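Local coordinates for protein glucose-1-phosphate thymidylyltransferase (Bacillus anthracis, PDB 4ECM) that catalyses the joining of glucose 1-phosphate and dTTP into dTDP-glucose and pyrophosphate, the entry step of dTDP-L-rhamnose biosynthesis, at residues Gln149-Lys154 with Leu197-Val202; Arg174-Ile179 with Gly230-Asn235. All coordinates share one frame; numbering follows the deposited sequence.

Contact 1 of 2, residues Gln149-Lys154 with Leu197-Val202; sequences QKEGAK and LYDSKV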
# COMPACT_ATOMS: atom_id res chain seq x y z
N GLN A 149 -3.17 10.58 42.62
CA GLN A 149 -3.72 9.37 43.22
C GLN A 149 -2.55 8.44 43.53
O GLN A 149 -1.76 8.14 42.64
CB GLN A 149 -4.72 8.75 42.26
CG GLN A 149 -5.41 7.50 42.76
CD GLN A 149 -6.41 6.98 41.74
OE1 GLN A 149 -7.18 7.75 41.18
NE2 GLN A 149 -6.42 5.67 41.51
N LYS A 150 -2.44 8.01 44.79
CA LYS A 150 -1.31 7.20 45.25
C LYS A 150 -1.00 6.05 44.32
O LYS A 150 0.15 5.85 43.94
CB LYS A 150 -1.52 6.70 46.69
CG LYS A 150 -0.31 5.89 47.19
CD LYS A 150 -0.27 5.74 48.71
CE LYS A 150 -1.47 4.98 49.25
NZ LYS A 150 -1.32 4.71 50.71
N GLU A 151 -2.02 5.28 43.97
CA GLU A 151 -1.85 4.20 43.02
C GLU A 151 -3.19 3.80 42.44
O GLU A 151 -4.22 4.34 42.81
CB GLU A 151 -1.24 2.98 43.70
CG GLU A 151 -2.17 2.31 44.71
CD GLU A 151 -1.64 0.98 45.20
OE1 GLU A 151 -1.30 0.10 44.35
OE2 GLU A 151 -1.59 0.81 46.44
N GLY A 152 -3.17 2.83 41.53
CA GLY A 152 -4.40 2.28 40.99
C GLY A 152 -4.78 2.65 39.58
O GLY A 152 -3.94 2.68 38.68
N ALA A 153 -6.06 2.94 39.41
CA ALA A 153 -6.63 3.24 38.12
C ALA A 153 -7.78 4.21 38.27
O ALA A 153 -8.26 4.48 39.40
CB ALA A 153 -7.12 1.95 37.45
N LYS A 154 -8.23 4.70 37.13
CA LYS A 154 -9.35 5.61 37.04
C LYS A 154 -10.09 5.36 35.72
O LYS A 154 -9.48 5.15 34.67
CB LYS A 154 -8.87 7.07 37.10
CG LYS A 154 -9.98 8.12 36.91
CD LYS A 154 -9.46 9.56 36.99
CE LYS A 154 -8.98 9.99 38.40
NZ LYS A 154 -10.03 10.01 39.46
N LEU A 197 -7.16 5.24 32.72
CA LEU A 197 -5.93 5.73 33.30
C LEU A 197 -5.44 4.64 34.23
O LEU A 197 -6.17 4.25 35.16
CB LEU A 197 -6.12 7.08 34.01
CG LEU A 197 -6.65 8.24 33.13
CD1 LEU A 197 -8.19 8.18 33.01
CD2 LEU A 197 -6.26 9.58 33.67
N TYR A 198 -4.23 4.13 33.97
CA TYR A 198 -3.64 3.01 34.74
C TYR A 198 -2.21 3.25 35.23
O TYR A 198 -1.46 4.03 34.64
CB TYR A 198 -3.56 1.73 33.89
CG TYR A 198 -4.87 1.16 33.40
CD1 TYR A 198 -5.87 0.81 34.29
CD2 TYR A 198 -5.06 0.88 32.06
CE1 TYR A 198 -7.06 0.26 33.86
CE2 TYR A 198 -6.26 0.31 31.60
CZ TYR A 198 -7.26 0.01 32.52
OH TYR A 198 -8.45 -0.55 32.11
N ASP A 199 -1.85 2.57 36.33
CA ASP A 199 -0.48 2.56 36.77
C ASP A 199 0.14 1.32 36.12
O ASP A 199 -0.56 0.52 35.49
CB ASP A 199 -0.32 2.59 38.31
CG ASP A 199 -0.87 1.35 39.01
OD1 ASP A 199 -1.25 0.37 38.36
OD2 ASP A 199 -0.91 1.38 40.26
N SER A 200 1.45 1.14 36.27
CA SER A 200 2.14 0.04 35.59
C SER A 200 1.79 -1.37 36.09
O SER A 200 2.22 -2.35 35.49
CB SER A 200 3.65 0.25 35.69
OG SER A 200 4.06 0.17 37.04
N LYS A 201 0.99 -1.48 37.14
CA LYS A 201 0.62 -2.79 37.67
C LYS A 201 -0.34 -3.53 36.77
O LYS A 201 -0.51 -4.74 36.90
CB LYS A 201 0.04 -2.67 39.08
CG LYS A 201 1.05 -2.15 40.12
CD LYS A 201 0.53 -2.28 41.55
CE LYS A 201 1.60 -1.83 42.58
NZ LYS A 201 1.07 -1.78 44.00
N VAL A 202 -0.97 -2.82 35.83
CA VAL A 202 -1.94 -3.45 34.95
C VAL A 202 -1.32 -4.61 34.14
O VAL A 202 -1.99 -5.63 33.89
CB VAL A 202 -2.59 -2.43 34.00
CG1 VAL A 202 -1.55 -1.76 33.10
CG2 VAL A 202 -3.71 -3.08 33.16
O HOH W 1 -2.29 -0.25 41.71

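Contact 2 of 2, residues Arg174-Ile179 with Gly230-Asn235; sequences RKIIEI and GVLTYN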
# COMPACT_ATOMS: atom_id res chain seq x y z
N ARG A 174 -22.33 6.61 45.69
CA ARG A 174 -21.17 7.23 45.06
C ARG A 174 -19.92 6.33 45.04
O ARG A 174 -18.80 6.83 45.01
CB ARG A 174 -20.87 8.60 45.70
CG ARG A 174 -22.04 9.58 45.58
CD ARG A 174 -21.67 10.97 46.09
NE ARG A 174 -21.38 10.97 47.52
CZ ARG A 174 -22.27 11.16 48.48
NH1 ARG A 174 -21.89 11.13 49.75
NH2 ARG A 174 -23.56 11.38 48.19
N LYS A 175 -20.13 5.02 45.05
CA LYS A 175 -19.03 4.04 44.98
C LYS A 175 -19.34 3.01 43.89
O LYS A 175 -20.48 2.57 43.77
CB LYS A 175 -18.78 3.31 46.32
CG LYS A 175 -17.85 4.04 47.35
CD LYS A 175 -18.48 5.31 47.98
CE LYS A 175 -17.52 6.08 48.91
NZ LYS A 175 -17.20 5.36 50.18
N ILE A 176 -18.34 2.63 43.09
CA ILE A 176 -18.55 1.57 42.09
C ILE A 176 -18.50 0.22 42.80
O ILE A 176 -17.50 -0.13 43.42
CB ILE A 176 -17.52 1.58 40.96
CG1 ILE A 176 -17.58 2.87 40.17
CG2 ILE A 176 -17.79 0.47 39.99
CD1 ILE A 176 -16.69 2.86 38.92
N ILE A 177 -19.59 -0.53 42.72
CA ILE A 177 -19.68 -1.84 43.36
C ILE A 177 -19.09 -2.89 42.43
O ILE A 177 -18.36 -3.76 42.88
CB ILE A 177 -21.14 -2.20 43.72
CG1 ILE A 177 -21.74 -1.11 44.61
CG2 ILE A 177 -21.21 -3.58 44.40
CD1 ILE A 177 -20.94 -0.83 45.89
N GLU A 178 -19.42 -2.80 41.15
CA GLU A 178 -18.88 -3.71 40.14
C GLU A 178 -19.15 -3.17 38.74
O GLU A 178 -20.01 -2.32 38.54
CB GLU A 178 -19.44 -5.14 40.31
CG GLU A 178 -20.96 -5.29 40.29
CD GLU A 178 -21.58 -5.10 38.91
OE1 GLU A 178 -22.78 -5.41 38.74
OE2 GLU A 178 -20.87 -4.66 37.99
N ILE A 179 -18.37 -3.66 37.78
CA ILE A 179 -18.54 -3.28 36.40
C ILE A 179 -18.92 -4.57 35.69
O ILE A 179 -18.40 -5.63 35.99
CB ILE A 179 -17.28 -2.69 35.78
CG1 ILE A 179 -16.89 -1.40 36.50
CG2 ILE A 179 -17.51 -2.39 34.29
CD1 ILE A 179 -15.50 -0.88 36.12
N GLY A 230 -9.49 -2.00 45.78
CA GLY A 230 -9.85 -0.75 46.45
C GLY A 230 -9.07 0.47 45.98
O GLY A 230 -9.02 1.48 46.68
N VAL A 231 -8.47 0.39 44.79
CA VAL A 231 -7.68 1.51 44.26
C VAL A 231 -8.19 2.06 42.90
O VAL A 231 -7.46 2.77 42.18
CB VAL A 231 -6.18 1.14 44.20
CG1 VAL A 231 -5.66 0.85 45.66
CG2 VAL A 231 -5.96 -0.07 43.28
N LEU A 232 -9.44 1.75 42.56
CA LEU A 232 -10.08 2.26 41.35
C LEU A 232 -10.93 3.50 41.70
O LEU A 232 -11.73 3.44 42.62
CB LEU A 232 -11.02 1.22 40.74
CG LEU A 232 -11.75 1.72 39.48
CD1 LEU A 232 -10.75 1.97 38.37
CD2 LEU A 232 -12.83 0.73 39.01
N THR A 233 -10.73 4.61 40.98
CA THR A 233 -11.55 5.81 41.16
C THR A 233 -12.30 6.07 39.88
O THR A 233 -12.00 5.46 38.85
CB THR A 233 -10.71 7.08 41.52
OG1 THR A 233 -9.81 7.41 40.44
CG2 THR A 233 -9.92 6.89 42.86
N TYR A 234 -13.29 6.95 39.92
CA TYR A 234 -14.01 7.31 38.72
C TYR A 234 -14.44 8.75 38.72
O TYR A 234 -14.49 9.42 39.76
CB TYR A 234 -15.25 6.44 38.54
CG TYR A 234 -16.38 6.80 39.47
CD1 TYR A 234 -17.39 7.68 39.07
CD2 TYR A 234 -16.44 6.26 40.75
CE1 TYR A 234 -18.43 8.01 39.93
CE2 TYR A 234 -17.48 6.58 41.61
CZ TYR A 234 -18.47 7.46 41.20
OH TYR A 234 -19.49 7.78 42.06
N ASN A 235 -14.73 9.23 37.52
CA ASN A 235 -15.26 10.56 37.31
C ASN A 235 -16.33 10.48 36.24
O ASN A 235 -16.20 9.73 35.28
CB ASN A 235 -14.20 11.54 36.85
CG ASN A 235 -13.07 11.70 37.82
OD1 ASN A 235 -12.22 10.82 37.95
ND2 ASN A 235 -13.01 12.86 38.47

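Contact 1 of 2, residues Gln149-Lys154 with Leu197-Val202
Both Glu151 and Asp199 hold CG between their own backbone N and carbonyl carbon (chi1 68° and 64°), and these rotations bring Glu151 OE1 within 4.3 Å of Asp199 OD2. Asp199 uses its two oxygens separately. Asp199 OD2 accepts Gly152 N at 3.0 Å, from above the carboxylate plane, while OD1 takes Lys201 N in a capping bond within the turn that leads into helix 202-206, and also binds the Tyr226 hydroxyl. Glu151, extended beyond CG, sends OE1 obliquely to the tip of the equally extended Lys201. Lys201 NZ meets Glu151 OE1 at 3.0 Å on the syn side, and Arg229 forms a second salt bridge to the same oxygen. A water donates to Glu151 OE1 at 2.8 Å and to Asp199 OD2 at 2.6 Å; together with the cations it probably eases the repulsion between these acids. Farther along, the backbones pair: Lys154 N to Leu197 O is 2.9 Å and Leu197 N to Lys154 O is 3.0 Å. Ala153 and Tyr198 form the adjoining non-hydrogen-bonded pair, with Ala153 CB at the ring edge, 3.6 Å from Tyr198 CD1. In the loop before strand 153-159, the Gln149 side chain turns back, NE2 donating to Glu151 O and Ala153 O almost in its own amide plane, two bonds that brace the loop leading into the strand. Gly152 has a positive phi, a backbone shape suited to glycine. Strand 153-159 thus starts beside the end of strand 190-198, an antiparallel strand pair finished by a capped helix start, within the mixed central sheet of the nucleotidyltransferase fold.

Contact 2 of 2, residues Arg174-Ile179 with Gly230-Asn235
Tyr234 reaches from its strand across to Ile176 and the backbone of Arg174, and its side chain can be followed outward step by step. Tyr234 CB lies 3.9 Å from Ile176 CD1, and the same methyl continues alongside CG. At Tyr234 CD2 the ring comes closest to the isoleucine, 3.6 Å from Ile176 CG1, the two side chains crossing at a slant. CE2 then passes from Ile176 CG1 to the backbone carbonyl of Arg174, whose oxygen lies at the ring edge and in its plane. Tyr234 OH ends the run 3.2 Å from Arg174 O; this bond is weak, and its proton may have another acceptor. Arg174 CB stands near the same hydroxyl, whereas its guanidinium end leads away. With chi1 at 74°, Tyr234 CG sits over its own main chain, and from there the ring projects toward strand 175-179. Leu232, two residues earlier, points the same way. Leu232 CD2 lies 4.4 Å from Ile176 CD1 and 4.3 Å from Ile179 CD1, so it touches the ends of both isoleucines, loosely. The two strand axes come no nearer than 7.9 Å and run at 118° to each other, too far and too oblique for backbone pairing. Leu227 of helix 219-228 also packs on Ile176, while Val155 of strand 153-159 and Ile171 of strand 167-172 also touch Tyr234. Apolar packing therefore carries this contact, with a single weak polar touch at the hydroxyl: the chemistry implies that the hold comes mainly from burying aliphatic and aromatic surface, with little directional bonding.

In the fold
Contacts 1 and 2 lie about 13 Å apart, centre to centre, on the same side of the chain's centre. Their segments alternate in sequence: 149-154, 174-179, 197-202, then 230-235. Strand 153-159 links them, since it pairs antiparallel with strand 190-198 and parallel with strand 232-236; strand 175-181 joins the same mixed sheet through strand 167-172. Direct bridges are probable hydrogen bonds between Gln149 OE1 and Thr233 OG1 and between Lys154 NZ and Asn235 OD1. Helix 219-228 touches both contacts. The nearest side chains, Tyr198 and Ile179, lie about 9 and 6 Å from bound dTDP-glucose, placing both contacts in the framework around the sugar-nucleotide pocket.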